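Local coordinates for 70 kDa protein (Xanthomonas sp., PDB 4B2N), which oxidatively cleaves rubber (polyisoprene) as a processive dioxygenase that carries two covalently bound c-type hemes, at residues H368-W373 against T644-D649. Sequence-based numbering, arbitrary orientation.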
# COMPACT_ATOMS: atom_id res chain seq x y z
N HIS A 368 -24.43 11.26 0.57
CA HIS A 368 -25.30 10.11 0.33
C HIS A 368 -26.38 10.35 -0.73
O HIS A 368 -26.94 9.40 -1.30
CB HIS A 368 -25.95 9.73 1.64
CG HIS A 368 -24.99 9.17 2.64
ND1 HIS A 368 -24.29 9.96 3.53
CD2 HIS A 368 -24.58 7.85 2.85
CE1 HIS A 368 -23.51 9.14 4.29
NE2 HIS A 368 -23.71 7.86 3.89
N GLU A 369 -26.65 11.61 -1.07
CA GLU A 369 -27.83 11.83 -1.89
C GLU A 369 -27.65 12.63 -3.14
O GLU A 369 -28.50 12.54 -4.03
CB GLU A 369 -28.99 12.44 -1.06
CG GLU A 369 -29.41 11.56 0.13
CD GLU A 369 -30.52 12.16 0.98
OE1 GLU A 369 -31.26 13.04 0.50
OE2 GLU A 369 -30.68 11.74 2.14
N ARG A 370 -26.58 13.43 -3.22
CA ARG A 370 -26.45 14.35 -4.37
C ARG A 370 -25.97 13.57 -5.59
O ARG A 370 -24.91 12.95 -5.55
CB ARG A 370 -25.51 15.52 -4.04
CG ARG A 370 -25.85 16.85 -4.75
CD ARG A 370 -25.50 16.89 -6.22
NE ARG A 370 -24.93 18.20 -6.61
CZ ARG A 370 -24.47 18.47 -7.84
NH1 ARG A 370 -24.55 17.54 -8.79
NH2 ARG A 370 -23.95 19.67 -8.13
N ASP A 371 -26.75 13.59 -6.66
CA ASP A 371 -26.36 12.90 -7.87
C ASP A 371 -25.36 13.77 -8.61
O ASP A 371 -25.68 14.88 -8.98
CB ASP A 371 -27.57 12.62 -8.75
CG ASP A 371 -27.23 11.82 -10.04
OD1 ASP A 371 -26.02 11.63 -10.47
OD2 ASP A 371 -28.23 11.38 -10.64
N LEU A 372 -24.14 13.27 -8.84
CA LEU A 372 -23.14 14.11 -9.49
C LEU A 372 -23.42 14.34 -10.96
O LEU A 372 -22.87 15.29 -11.56
CB LEU A 372 -21.68 13.58 -9.25
CG LEU A 372 -21.27 13.66 -7.76
CD1 LEU A 372 -19.94 12.95 -7.56
CD2 LEU A 372 -21.22 15.07 -7.19
N TRP A 373 -24.27 13.47 -11.51
CA TRP A 373 -24.75 13.54 -12.88
C TRP A 373 -26.10 14.21 -12.97
O TRP A 373 -26.71 14.19 -14.02
CB TRP A 373 -24.89 12.13 -13.46
CG TRP A 373 -23.58 11.47 -13.77
CD1 TRP A 373 -22.95 11.37 -15.01
CD2 TRP A 373 -22.67 10.81 -12.81
NE1 TRP A 373 -21.77 10.67 -14.90
CE2 TRP A 373 -21.53 10.33 -13.60
CE3 TRP A 373 -22.70 10.57 -11.43
CZ2 TRP A 373 -20.46 9.65 -13.01
CZ3 TRP A 373 -21.60 9.90 -10.84
CH2 TRP A 373 -20.51 9.45 -11.61
N THR A 644 -16.69 15.16 -9.90
CA THR A 644 -16.88 16.16 -8.85
C THR A 644 -16.98 17.65 -9.32
O THR A 644 -17.36 18.54 -8.55
CB THR A 644 -15.78 16.02 -7.83
OG1 THR A 644 -14.52 16.17 -8.48
CG2 THR A 644 -15.83 14.63 -7.23
N GLN A 645 -16.59 17.90 -10.55
CA GLN A 645 -16.68 19.27 -11.13
C GLN A 645 -18.09 19.85 -11.14
O GLN A 645 -18.23 21.05 -11.20
CB GLN A 645 -16.18 19.26 -12.56
CG GLN A 645 -17.18 18.65 -13.50
CD GLN A 645 -16.53 18.11 -14.76
OE1 GLN A 645 -15.40 18.47 -15.09
NE2 GLN A 645 -17.23 17.21 -15.45
N SER A 646 -19.10 18.98 -11.10
CA SER A 646 -20.51 19.38 -11.14
C SER A 646 -20.95 19.95 -9.78
O SER A 646 -22.02 20.58 -9.69
CB SER A 646 -21.38 18.17 -11.51
OG SER A 646 -21.51 17.22 -10.41
N LEU A 647 -20.15 19.73 -8.72
CA LEU A 647 -20.45 20.24 -7.38
C LEU A 647 -20.39 21.76 -7.34
O LEU A 647 -19.75 22.38 -8.18
CB LEU A 647 -19.48 19.70 -6.33
CG LEU A 647 -19.63 18.21 -6.18
CD1 LEU A 647 -18.39 17.71 -5.46
CD2 LEU A 647 -20.87 17.92 -5.33
N THR A 648 -21.06 22.35 -6.35
CA THR A 648 -20.88 23.77 -6.08
C THR A 648 -19.82 23.90 -5.03
O THR A 648 -19.58 22.95 -4.27
CB THR A 648 -22.17 24.49 -5.61
OG1 THR A 648 -22.57 24.01 -4.29
CG2 THR A 648 -23.33 24.47 -6.75
N ASP A 649 -19.18 25.07 -4.97
CA ASP A 649 -18.21 25.29 -3.91
C ASP A 649 -18.87 25.12 -2.53
O ASP A 649 -18.21 24.66 -1.59
CB ASP A 649 -17.57 26.67 -4.01
CG ASP A 649 -16.46 26.75 -5.04
OD1 ASP A 649 -16.11 25.77 -5.76
OD2 ASP A 649 -15.95 27.86 -5.18
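At the edge of the second heme c site, Leu372 and Leu647 meet where the turn after helix 357-369 packs against the loop leading into helix 649-660. Both leucines touch the heme, and their CD2 methyls press together at 3.4 Å, tighter than ordinary van der Waals contact. Beside this apolar pair run two polar links, each ending on a backbone carbonyl. Ser646 OG donates to Leu372 O at 2.6 Å, in the carbonyl plane and on a lone pair; chi1 of 74° staggers OG between the directions of its own N and C and turns it toward that carbonyl. Ser646 is used a second time as acceptor: Arg370 NH2 gives a short but bent bond to Ser646 O (2.6 Å, 133° at the hydrogen), approaching from above that carbonyl's plane. Within its own turn Arg370 NH1 reaches Asp371 O at 2.9 Å, almost in the guanidinium plane; from the other side, Glu651 of helix 649-660 forms a salt bridge with NE. Leu647 CD2 lies over one guanidinium face, offset toward the rim. Thr644 OG1 is hydrogen-bonded to Val527 O and to O of the axial ligand His641, and the two bonds at Ser646 probably help hold this loop against the turn beside the heme.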